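PDB 5I47: RimK domain protein ATP-grasp from Sphaerobacter thermophilus, which probably binds ATP and metal as a RimK-type ATP-grasp ligase, perhaps joining glutamate to a protein such as ribosomal protein S6. Local coordinates for residues B[55-60]-B[251-256]; B[80-85]-B[230-235]; B[184-189]-B[269-274]. All blocks are in the same frame, centred on the assembly; numbering follows the deposited sequence.

Interaction 1 (B[55-60]-B[251-256]); sequences ALDRGE and VANLVD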
ATOM      1  N   ALA B  55      -8.315  16.446  12.396  1.00 35.84           N
ATOM      2  CA  ALA B  55      -8.941  15.136  12.491  1.00 29.98           C
ATOM      3  C   ALA B  55      -8.020  14.206  13.266  1.00 30.61           C
ATOM      4  O   ALA B  55      -6.795  14.288  13.142  1.00 31.04           O
ATOM      5  CB  ALA B  55      -9.238  14.546  11.110  1.00 24.37           C
ATOM      6  N   LEU B  56      -8.612  13.335  14.078  1.00 28.86           N
ATOM      7  CA  LEU B  56      -7.853  12.385  14.884  1.00 29.88           C
ATOM      8  C   LEU B  56      -8.362  10.988  14.566  1.00 36.40           C
ATOM      9  O   LEU B  56      -9.504  10.650  14.894  1.00 42.50           O
ATOM     10  CB  LEU B  56      -7.982  12.701  16.373  1.00 31.29           C
ATOM     11  CG  LEU B  56      -7.341  11.736  17.373  1.00 32.68           C
ATOM     12  CD1 LEU B  56      -5.848  11.608  17.133  1.00 29.75           C
ATOM     13  CD2 LEU B  56      -7.616  12.205  18.790  1.00 34.60           C
ATOM     14  N   ASP B  57      -7.528  10.181  13.917  1.00 34.86           N
ATOM     15  CA  ASP B  57      -7.935   8.836  13.525  1.00 34.13           C
ATOM     16  C   ASP B  57      -7.930   7.938  14.753  1.00 37.14           C
ATOM     17  O   ASP B  57      -6.871   7.659  15.327  1.00 37.11           O
ATOM     18  CB  ASP B  57      -7.011   8.292  12.440  1.00 30.51           C
ATOM     19  CG  ASP B  57      -7.585   7.072  11.743  1.00 29.37           C
ATOM     20  OD1 ASP B  57      -8.312   6.293  12.389  1.00 31.24           O
ATOM     21  OD2 ASP B  57      -7.311   6.894  10.542  1.00 34.29           O
ATOM     22  N   ARG B  58      -9.116   7.484  15.155  1.00 39.34           N
ATOM     23  CA  ARG B  58      -9.290   6.619  16.311  1.00 41.19           C
ATOM     24  C   ARG B  58      -9.482   5.161  15.918  1.00 39.36           C
ATOM     25  O   ARG B  58      -9.943   4.357  16.737  1.00 40.51           O
ATOM     26  CB  ARG B  58     -10.473   7.102  17.153  1.00 40.42           C
ATOM     27  CG  ARG B  58     -10.322   8.518  17.680  1.00 37.69           C
ATOM     28  CD  ARG B  58      -9.293   8.576  18.791  1.00 37.86           C
ATOM     29  NE  ARG B  58      -9.516   7.508  19.758  1.00 40.59           N
ATOM     30  CZ  ARG B  58      -8.614   6.589  20.083  1.00 44.34           C
ATOM     31  NH1 ARG B  58      -7.408   6.618  19.535  1.00 45.97           N
ATOM     32  NH2 ARG B  58      -8.916   5.650  20.969  1.00 46.99           N
ATOM     33  N   GLY B  59      -9.140   4.802  14.681  1.00 36.40           N
ATOM     34  CA  GLY B  59      -9.319   3.459  14.186  1.00 32.68           C
ATOM     35  C   GLY B  59      -8.006   2.698  14.073  1.00 29.79           C
ATOM     36  O   GLY B  59      -6.911   3.248  14.203  1.00 25.89           O
ATOM     37  N   GLU B  60      -8.147   1.394  13.843  1.00 30.37           N
ATOM     38  CA  GLU B  60      -7.004   0.530  13.587  1.00 31.97           C
ATOM     39  C   GLU B  60      -6.264   1.002  12.339  1.00 32.30           C
ATOM     40  O   GLU B  60      -6.878   1.400  11.346  1.00 33.13           O
ATOM     41  CB  GLU B  60      -7.478  -0.919  13.420  1.00 35.35           C
ATOM     42  CG  GLU B  60      -6.379  -1.957  13.241  1.00 42.76           C
ATOM     43  CD  GLU B  60      -6.881  -3.232  12.567  1.00 53.56           C
ATOM     44  OE1 GLU B  60      -8.041  -3.249  12.090  1.00 57.60           O
ATOM     45  OE2 GLU B  60      -6.115  -4.220  12.504  1.00 56.30           O
ATOM     46  N   VAL B 251       4.292  -1.604  15.525  1.00 34.66           N
ATOM     47  CA  VAL B 251       3.745  -0.335  15.998  1.00 35.02           C
ATOM     48  C   VAL B 251       2.312  -0.225  15.491  1.00 36.36           C
ATOM     49  O   VAL B 251       2.023  -0.587  14.345  1.00 40.86           O
ATOM     50  CB  VAL B 251       4.587   0.879  15.534  1.00 30.19           C
ATOM     51  CG1 VAL B 251       4.204   2.122  16.320  1.00 26.41           C
ATOM     52  CG2 VAL B 251       6.083   0.608  15.678  1.00 28.47           C
ATOM     53  N   ALA B 252       1.414   0.270  16.341  1.00 33.27           N
ATOM     54  CA  ALA B 252       0.004   0.387  15.995  1.00 34.96           C
ATOM     55  C   ALA B 252      -0.524   1.732  16.466  1.00 34.45           C
ATOM     56  O   ALA B 252       0.119   2.440  17.241  1.00 34.98           O
ATOM     57  CB  ALA B 252      -0.826  -0.747  16.610  1.00 38.37           C
ATOM     58  N   ASN B 253      -1.719   2.078  15.993  1.00 36.25           N
ATOM     59  CA  ASN B 253      -2.368   3.307  16.425  1.00 34.30           C
ATOM     60  C   ASN B 253      -2.793   3.191  17.884  1.00 33.89           C
ATOM     61  O   ASN B 253      -3.175   2.118  18.359  1.00 37.39           O
ATOM     62  CB  ASN B 253      -3.584   3.612  15.547  1.00 32.33           C
ATOM     63  CG  ASN B 253      -4.094   5.030  15.730  1.00 30.40           C
ATOM     64  OD1 ASN B 253      -3.353   5.917  16.145  1.00 30.56           O
ATOM     65  ND2 ASN B 253      -5.362   5.248  15.417  1.00 29.38           N
ATOM     66  N   LEU B 254      -2.716   4.313  18.604  1.00 29.54           N
ATOM     67  CA  LEU B 254      -3.099   4.340  20.018  1.00 31.41           C
ATOM     68  C   LEU B 254      -4.621   4.318  20.107  1.00 38.14           C
ATOM     69  O   LEU B 254      -5.292   5.347  20.232  1.00 41.59           O
ATOM     70  CB  LEU B 254      -2.514   5.558  20.722  1.00 25.22           C
ATOM     71  CG  LEU B 254      -2.737   5.581  22.234  1.00 26.52           C
ATOM     72  CD1 LEU B 254      -2.082   4.372  22.883  1.00 25.96           C
ATOM     73  CD2 LEU B 254      -2.213   6.872  22.846  1.00 28.36           C
ATOM     74  N   VAL B 255      -5.173   3.110  20.035  1.00 37.60           N
ATOM     75  CA  VAL B 255      -6.618   2.921  20.107  1.00 36.48           C
ATOM     76  C   VAL B 255      -7.078   2.719  21.543  1.00 41.77           C
ATOM     77  O   VAL B 255      -8.063   3.317  21.980  1.00 38.64           O
ATOM     78  CB  VAL B 255      -7.042   1.739  19.209  1.00 32.04           C
ATOM     79  CG1 VAL B 255      -8.519   1.448  19.381  1.00 30.62           C
ATOM     80  CG2 VAL B 255      -6.728   2.038  17.750  1.00 28.08           C
ATOM     81  N   ASP B 256      -6.368   1.882  22.298  1.00 51.45           N
ATOM     82  CA  ASP B 256      -6.705   1.587  23.686  1.00 56.49           C
ATOM     83  C   ASP B 256      -5.726   2.315  24.600  1.00 56.04           C
ATOM     84  O   ASP B 256      -4.571   1.900  24.735  1.00 55.96           O
ATOM     85  CB  ASP B 256      -6.663   0.083  23.955  1.00 63.67           C
ATOM     86  CG  ASP B 256      -7.239  -0.731  22.818  1.00 74.66           C
ATOM     87  OD1 ASP B 256      -8.321  -0.367  22.307  1.00 78.39           O
ATOM     88  OD2 ASP B 256      -6.603  -1.736  22.432  1.00 78.41           O
TER
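The side-chain nitrogen ND2 of Asn253 is shared by two backbone oxygens of the other segment, Asp57 O and Gly59 O, each 2.8 Å from it. Both acceptors lie close to the amide plane of Asn253, but their carbonyls are turned differently: ND2 stands well above the carbonyl plane of Asp57 and is only modestly tilted from that of Gly59, where the bond is nearly straight at 170°. With CG anti to the backbone nitrogen (chi1 -166°), the amide is carried from the end of its strand across to residues 57-59, and the paired bonds should stop it from flipping. The acceptors are held in place by an Asx turn, in which Asp57 OD1 accepts a hydrogen bond from Gly59 N at 2.9 Å; Arg65 forms a salt bridge to the same oxygen. This is a seam between two domains of the ATP-grasp architecture: strand 54-57 belongs to the parallel, Rossmann-like sheet, and strand 246-253 is the outermost strand, within this chain, of the five-stranded antiparallel sheet. Beyond Asn253 the chain makes an inverse gamma turn centred on Leu254, and Arg58 donates to its carbonyl oxygens. The arginine chain bends at chi2 and chi3 and meets them edge-on, Arg58 NH1 reaching Leu254 O at 2.6 Å and Arg58 NH2 reaching Val255 O at 2.7 Å, both oxygens near the guanidinium plane. NE forms a salt bridge with Glu18 of helix 16-27, which would probably offset part of the positive charge. Beside this polar network, CG2 of Val255 rests against Gly59 O at 3.8 Å.

Interaction 2 (B[80-85]-B[230-235]); sequences VNRAAT and LGTGTY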
ATOM      1  N   VAL B  80      -4.119  13.459  12.620  1.00 28.74           N
ATOM      2  CA  VAL B  80      -3.245  12.713  13.515  1.00 24.64           C
ATOM      3  C   VAL B  80      -3.795  11.294  13.602  1.00 29.83           C
ATOM      4  O   VAL B  80      -4.944  11.108  14.001  1.00 36.43           O
ATOM      5  CB  VAL B  80      -3.156  13.365  14.902  1.00 24.29           C
ATOM      6  CG1 VAL B  80      -2.478  12.425  15.889  1.00 20.70           C
ATOM      7  CG2 VAL B  80      -2.412  14.688  14.816  1.00 20.56           C
ATOM      8  N   ASN B  81      -2.997  10.293  13.235  1.00 24.34           N
ATOM      9  CA  ASN B  81      -1.610  10.476  12.830  1.00 24.77           C
ATOM     10  C   ASN B  81      -1.473  11.016  11.410  1.00 24.88           C
ATOM     11  O   ASN B  81      -2.316  10.752  10.551  1.00 24.65           O
ATOM     12  CB  ASN B  81      -0.856   9.149  12.947  1.00 26.01           C
ATOM     13  CG  ASN B  81      -0.679   8.704  14.384  1.00 27.38           C
ATOM     14  OD1 ASN B  81       0.110   9.285  15.129  1.00 31.70           O
ATOM     15  ND2 ASN B  81      -1.402   7.665  14.778  1.00 27.26           N
ATOM     16  N   ARG B  82      -0.405  11.782  11.184  1.00 25.12           N
ATOM     17  CA  ARG B  82      -0.108  12.285   9.850  1.00 25.51           C
ATOM     18  C   ARG B  82       0.035  11.125   8.871  1.00 25.64           C
ATOM     19  O   ARG B  82       0.379  10.001   9.253  1.00 24.57           O
ATOM     20  CB  ARG B  82       1.167  13.129   9.869  1.00 22.23           C
ATOM     21  CG  ARG B  82       2.447  12.322   9.973  1.00 20.67           C
ATOM     22  CD  ARG B  82       3.657  13.240  10.124  1.00 18.94           C
ATOM     23  NE  ARG B  82       3.608  13.976  11.385  1.00 20.85           N
ATOM     24  CZ  ARG B  82       4.095  13.520  12.535  1.00 24.55           C
ATOM     25  NH1 ARG B  82       3.999  14.258  13.638  1.00 23.25           N
ATOM     26  NH2 ARG B  82       4.678  12.329  12.588  1.00 15.25           N
ATOM     27  N   ALA B  83      -0.242  11.410   7.592  1.00 21.24           N
ATOM     28  CA  ALA B  83      -0.338  10.354   6.586  1.00 19.27           C
ATOM     29  C   ALA B  83       0.901   9.465   6.582  1.00 23.57           C
ATOM     30  O   ALA B  83       0.796   8.232   6.586  1.00 29.48           O
ATOM     31  CB  ALA B  83      -0.561  10.968   5.203  1.00 15.67           C
ATOM     32  N   ALA B  84       2.087  10.079   6.593  1.00 18.01           N
ATOM     33  CA  ALA B  84       3.325   9.309   6.500  1.00 17.57           C
ATOM     34  C   ALA B  84       3.489   8.365   7.683  1.00 17.42           C
ATOM     35  O   ALA B  84       3.939   7.225   7.516  1.00 21.85           O
ATOM     36  CB  ALA B  84       4.522  10.249   6.403  1.00 15.25           C
ATOM     37  N   THR B  85       3.144   8.825   8.888  1.00 15.86           N
ATOM     38  CA  THR B  85       3.194   7.951  10.055  1.00 16.20           C
ATOM     39  C   THR B  85       2.122   6.870   9.973  1.00 19.56           C
ATOM     40  O   THR B  85       2.393   5.697  10.252  1.00 22.30           O
ATOM     41  CB  THR B  85       3.040   8.778  11.330  1.00 18.94           C
ATOM     42  OG1 THR B  85       4.144   9.687  11.440  1.00 24.74           O
ATOM     43  CG2 THR B  85       3.012   7.883  12.550  1.00 15.89           C
ATOM     44  N   LEU B 230      11.172   7.871  14.177  1.00 32.39           N
ATOM     45  CA  LEU B 230       9.898   7.568  13.534  1.00 31.45           C
ATOM     46  C   LEU B 230       8.950   8.762  13.545  1.00 30.46           C
ATOM     47  O   LEU B 230       8.123   8.893  12.638  1.00 36.67           O
ATOM     48  CB  LEU B 230       9.254   6.363  14.219  1.00 35.99           C
ATOM     49  CG  LEU B 230       7.923   5.813  13.717  1.00 43.13           C
ATOM     50  CD1 LEU B 230       7.937   4.299  13.788  1.00 46.67           C
ATOM     51  CD2 LEU B 230       6.774   6.375  14.532  1.00 43.13           C
ATOM     52  N   GLY B 231       9.041   9.627  14.542  1.00 29.23           N
ATOM     53  CA  GLY B 231       8.242  10.831  14.589  1.00 22.15           C
ATOM     54  C   GLY B 231       7.248  10.817  15.741  1.00 25.26           C
ATOM     55  O   GLY B 231       6.968   9.785  16.358  1.00 26.86           O
ATOM     56  N   THR B 232       6.714  11.998  16.030  1.00 28.50           N
ATOM     57  CA  THR B 232       5.682  12.150  17.040  1.00 25.93           C
ATOM     58  C   THR B 232       4.342  11.633  16.516  1.00 32.16           C
ATOM     59  O   THR B 232       4.098  11.573  15.308  1.00 36.45           O
ATOM     60  CB  THR B 232       5.550  13.616  17.450  1.00 24.75           C
ATOM     61  OG1 THR B 232       5.238  14.411  16.297  1.00 18.84           O
ATOM     62  CG2 THR B 232       6.850  14.116  18.071  1.00 27.44           C
ATOM     63  N   GLY B 233       3.469  11.271  17.443  1.00 32.22           N
ATOM     64  CA  GLY B 233       2.146  10.804  17.089  1.00 31.13           C
ATOM     65  C   GLY B 233       1.497  10.094  18.259  1.00 33.61           C
ATOM     66  O   GLY B 233       2.026  10.057  19.371  1.00 27.25           O
ATOM     67  N   THR B 234       0.330   9.525  17.978  1.00 34.89           N
ATOM     68  CA  THR B 234      -0.424   8.744  18.954  1.00 33.66           C
ATOM     69  C   THR B 234      -0.342   7.282  18.528  1.00 28.64           C
ATOM     70  O   THR B 234      -1.088   6.842  17.649  1.00 28.91           O
ATOM     71  CB  THR B 234      -1.869   9.231  19.045  1.00 35.43           C
ATOM     72  OG1 THR B 234      -2.422   9.344  17.729  1.00 38.30           O
ATOM     73  CG2 THR B 234      -1.923  10.590  19.712  1.00 34.14           C
ATOM     74  N   TYR B 235       0.574   6.533  19.142  1.00 24.38           N
ATOM     75  CA  TYR B 235       0.794   5.150  18.745  1.00 26.26           C
ATOM     76  C   TYR B 235       1.370   4.358  19.911  1.00 25.07           C
ATOM     77  O   TYR B 235       1.747   4.915  20.943  1.00 30.29           O
ATOM     78  CB  TYR B 235       1.706   5.054  17.510  1.00 28.40           C
ATOM     79  CG  TYR B 235       3.070   5.721  17.610  1.00 30.47           C
ATOM     80  CD1 TYR B 235       4.142   5.080  18.224  1.00 28.81           C
ATOM     81  CD2 TYR B 235       3.295   6.973  17.045  1.00 31.84           C
ATOM     82  CE1 TYR B 235       5.393   5.679  18.295  1.00 29.12           C
ATOM     83  CE2 TYR B 235       4.539   7.578  17.110  1.00 31.98           C
ATOM     84  CZ  TYR B 235       5.585   6.928  17.738  1.00 30.61           C
ATOM     85  OH  TYR B 235       6.828   7.531  17.800  1.00 25.12           O
TER
HETATM   86  O   HOH W   1       1.944  11.070  13.742  1.00 28.14           O
HETATM   87  O   HOH W   2       6.509   9.034  10.387  1.00 37.54           O
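The side-chain amide of Asn81 bonds to both the backbone N and O of Thr234: Asn81 OD1 accepts from Thr234 N at 2.9 Å, while Asn81 ND2 donates to Thr234 O at 3.0 Å. The second bond is almost straight, 174°, although ND2 stands above the carbonyl plane of Thr234. A cis peptide bond precedes Asn81, whose OD1 also comes within 3.2 Å of Gly233 CA. Packing is closest here, for a side chain on Gly233 would run into that oxygen. Nearby, the side chains of Val80 and Thr234 cross at about a right angle, with Val80 CG1 3.6 Å from Thr234 OG1. The other half of the contact, around Arg82, is only partly buried and looser. Its guanidinium grips Thr232 end-on, Arg82 NH1 bonding to Thr232 OG1 and Arg82 NH2 to Thr232 O, both at 2.9 Å; the long chain reaches there by a bend at chi3 (65°). Water fills in between: water 1 donates to both Asn81 OD1 and Thr232 O, and water 2 links Thr85 OG1 to Leu230 O. Just after helix 216-230, Tyr235 OH donates to Gly231 O at 2.7 Å, nearly in line with its C=O. Around this core, Phe274 of helix 267-275 touches Val80, Arg82 and Thr232, while Ile271 of that helix and Leu56 of strand 54-57 abut Thr234, and Tyr235 leans on Ile226 and Ile227 of helix 216-230.

Interaction 3 (B[184-189]-B[269-274]); sequences VVAGRS and GMIADF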
ATOM      1  N   VAL B 184       3.623   3.414  25.126  1.00 30.70           N
ATOM      2  CA  VAL B 184       2.531   4.296  24.719  1.00 30.13           C
ATOM      3  C   VAL B 184       3.090   5.687  24.455  1.00 30.88           C
ATOM      4  O   VAL B 184       3.581   6.354  25.372  1.00 31.13           O
ATOM      5  CB  VAL B 184       1.425   4.346  25.785  1.00 30.90           C
ATOM      6  CG1 VAL B 184       0.379   5.387  25.412  1.00 29.29           C
ATOM      7  CG2 VAL B 184       0.786   2.978  25.952  1.00 28.86           C
ATOM      8  N   VAL B 185       3.007   6.130  23.204  1.00 29.96           N
ATOM      9  CA  VAL B 185       3.412   7.473  22.809  1.00 27.77           C
ATOM     10  C   VAL B 185       2.144   8.272  22.548  1.00 30.85           C
ATOM     11  O   VAL B 185       1.395   7.980  21.606  1.00 31.66           O
ATOM     12  CB  VAL B 185       4.325   7.454  21.578  1.00 27.80           C
ATOM     13  CG1 VAL B 185       4.751   8.867  21.208  1.00 27.49           C
ATOM     14  CG2 VAL B 185       5.535   6.570  21.843  1.00 30.23           C
ATOM     15  N   ALA B 186       1.892   9.271  23.387  1.00 32.98           N
ATOM     16  CA  ALA B 186       0.689  10.093  23.298  1.00 37.24           C
ATOM     17  C   ALA B 186       1.066  11.478  22.781  1.00 40.05           C
ATOM     18  O   ALA B 186       0.994  12.483  23.491  1.00 41.25           O
ATOM     19  CB  ALA B 186      -0.012  10.168  24.661  1.00 39.12           C
ATOM     20  N   GLY B 187       1.475  11.518  21.518  1.00 42.70           N
ATOM     21  CA  GLY B 187       1.878  12.760  20.896  1.00 40.07           C
ATOM     22  C   GLY B 187       3.378  12.960  20.900  1.00 38.31           C
ATOM     23  O   GLY B 187       4.099  12.384  20.082  1.00 37.91           O
ATOM     24  N   ARG B 188       3.857  13.754  21.852  1.00 42.24           N
ATOM     25  CA  ARG B 188       5.231  14.228  21.858  1.00 39.65           C
ATOM     26  C   ARG B 188       6.152  13.431  22.771  1.00 37.65           C
ATOM     27  O   ARG B 188       7.371  13.468  22.574  1.00 37.63           O
ATOM     28  CB  ARG B 188       5.253  15.701  22.278  1.00 46.27           C
ATOM     29  CG  ARG B 188       6.456  16.486  21.827  1.00 56.17           C
ATOM     30  CD  ARG B 188       6.176  17.976  21.958  1.00 60.43           C
ATOM     31  NE  ARG B 188       5.095  18.400  21.071  1.00 60.69           N
ATOM     32  CZ  ARG B 188       5.270  18.747  19.800  1.00 62.15           C
ATOM     33  NH1 ARG B 188       4.234  19.123  19.061  1.00 63.42           N
ATOM     34  NH2 ARG B 188       6.486  18.716  19.264  1.00 59.80           N
ATOM     35  N   SER B 189       5.610  12.711  23.752  1.00 36.23           N
ATOM     36  CA  SER B 189       6.430  12.034  24.747  1.00 38.01           C
ATOM     37  C   SER B 189       5.830  10.675  25.086  1.00 32.35           C
ATOM     38  O   SER B 189       4.686  10.366  24.745  1.00 30.90           O
ATOM     39  CB  SER B 189       6.564  12.870  26.028  1.00 42.90           C
ATOM     40  OG  SER B 189       6.967  14.196  25.737  1.00 49.31           O
ATOM     41  N   GLY B 269      -5.593  14.142  27.572  1.00 36.82           N
ATOM     42  CA  GLY B 269      -5.152  15.527  27.581  1.00 37.64           C
ATOM     43  C   GLY B 269      -3.928  15.750  26.715  1.00 39.83           C
ATOM     44  O   GLY B 269      -3.858  16.724  25.961  1.00 41.44           O
HETATM   45  N   MSE B 270      -2.956  14.849  26.802  1.00 44.49           N
HETATM   46  CA  MSE B 270      -1.748  14.933  25.990  1.00 45.50           C
HETATM   47  C   MSE B 270      -2.066  14.851  24.502  1.00 44.34           C
HETATM   48  O   MSE B 270      -1.479  15.568  23.692  1.00 43.82           O
HETATM   49  CB  MSE B 270      -0.779  13.819  26.375  1.00 49.88           C
HETATM   50  CG  MSE B 270      -0.387  13.830  27.835  1.00 56.84           C
HETATM   51 SE   MSE B 270       0.657  12.260  28.314  1.00 70.91          SE
HETATM   52  CE  MSE B 270       2.190  12.548  27.131  1.00 71.36           C
ATOM     53  N   ILE B 271      -2.999  13.965  24.151  1.00 44.33           N
ATOM     54  CA  ILE B 271      -3.405  13.817  22.757  1.00 40.38           C
ATOM     55  C   ILE B 271      -4.089  15.085  22.267  1.00 42.71           C
ATOM     56  O   ILE B 271      -3.802  15.581  21.171  1.00 44.45           O
ATOM     57  CB  ILE B 271      -4.306  12.582  22.591  1.00 35.02           C
ATOM     58  CG1 ILE B 271      -3.508  11.308  22.874  1.00 36.01           C
ATOM     59  CG2 ILE B 271      -4.910  12.539  21.198  1.00 29.05           C
ATOM     60  CD1 ILE B 271      -4.262  10.039  22.589  1.00 39.67           C
ATOM     61  N   ALA B 272      -4.998  15.636  23.075  1.00 46.81           N
ATOM     62  CA  ALA B 272      -5.661  16.882  22.701  1.00 47.33           C
ATOM     63  C   ALA B 272      -4.665  18.023  22.557  1.00 45.14           C
ATOM     64  O   ALA B 272      -4.838  18.891  21.694  1.00 44.29           O
ATOM     65  CB  ALA B 272      -6.732  17.237  23.731  1.00 50.07           C
ATOM     66  N   ASP B 273      -3.620  18.040  23.390  1.00 46.55           N
ATOM     67  CA  ASP B 273      -2.570  19.040  23.237  1.00 45.18           C
ATOM     68  C   ASP B 273      -1.787  18.822  21.950  1.00 45.83           C
ATOM     69  O   ASP B 273      -1.484  19.778  21.229  1.00 43.61           O
ATOM     70  CB  ASP B 273      -1.629  19.014  24.444  1.00 46.35           C
ATOM     71  CG  ASP B 273      -2.249  19.624  25.689  1.00 54.41           C
ATOM     72  OD1 ASP B 273      -3.130  20.502  25.552  1.00 54.61           O
ATOM     73  OD2 ASP B 273      -1.848  19.230  26.808  1.00 60.06           O
ATOM     74  N   PHE B 274      -1.451  17.567  21.641  1.00 46.09           N
ATOM     75  CA  PHE B 274      -0.689  17.288  20.431  1.00 43.67           C
ATOM     76  C   PHE B 274      -1.476  17.633  19.173  1.00 44.52           C
ATOM     77  O   PHE B 274      -0.879  17.993  18.154  1.00 45.43           O
ATOM     78  CB  PHE B 274      -0.260  15.819  20.412  1.00 45.93           C
ATOM     79  CG  PHE B 274       0.577  15.446  19.220  1.00 46.66           C
ATOM     80  CD1 PHE B 274       1.882  15.901  19.101  1.00 42.14           C
ATOM     81  CD2 PHE B 274       0.062  14.633  18.221  1.00 47.68           C
ATOM     82  CE1 PHE B 274       2.651  15.561  18.005  1.00 39.87           C
ATOM     83  CE2 PHE B 274       0.830  14.287  17.123  1.00 43.62           C
ATOM     84  CZ  PHE B 274       2.125  14.751  17.017  1.00 40.97           C
TER
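Gly187 CA sits over one face of the Phe274 ring in a CH-pi contact, 3.7 Å from the ring centroid and 21° off its normal. Arg188 NH1 approaches the same ring obliquely, 4.0 Å from Phe274 CD1, with guanidinium and ring planes steeply inclined. Alongside, Ala186 CB touches Ile271 CG1 at 4.1 Å, and the selenomethionine at Met270 lays its CB against Ala186 O at 3.6 Å before its chain bends at chi3 to bring CE back to the alanine methyl. What sets these groups in place is first the backbone: Gly187 takes a conformation in which a CB would collide with the preceding carbonyl, and would also strike Phe274 CB. With CG anti to the backbone N (chi1 -178°), the Phe274 ring lies under Gly187 CA. Replacing Phe274 with an alanine here would probably open a gap beneath Gly187 and set the Arg188 end free to turn. Further out, Ala186 N bonds to Ser189 O at 3.3 Å across the hairpin turn, and Asp273 holds Arg28 through a salt bridge. The arrangement is a helix laid across the end of a beta hairpin (strands 180-187 and 190-196), segment axes of strand 184-187 and helix 269-274 at 44°, packed on the five-stranded antiparallel sheet of the ATP-grasp fold.

From the N terminus, the chain passes 55-60 and then 80-85, whose backbones pair in the parallel sheet, Val80 bonding to Ala55 and Asp57. It next runs through 184-189, 230-235, 251-256 and finally 269-274. Interaction 1 closes a loop from 55-60 to 251-256; interaction 2, closing 80-85 to 230-235, is nested inside it. Interaction 3 closes 184-189 to 269-274, starting within both loops and ending beyond them, so it crosses each. Interactions 1 and 2 thus join the parallel sheet and helix 83-90 to the five-stranded antiparallel sheet and the turn leading into it. In interaction 3, Ile271 of helix 267-275 sits between Leu56 of the parallel sheet and Leu254 after strand 246-253, while a Gly187-Gly233 backbone bond ties interactions 2 and 3.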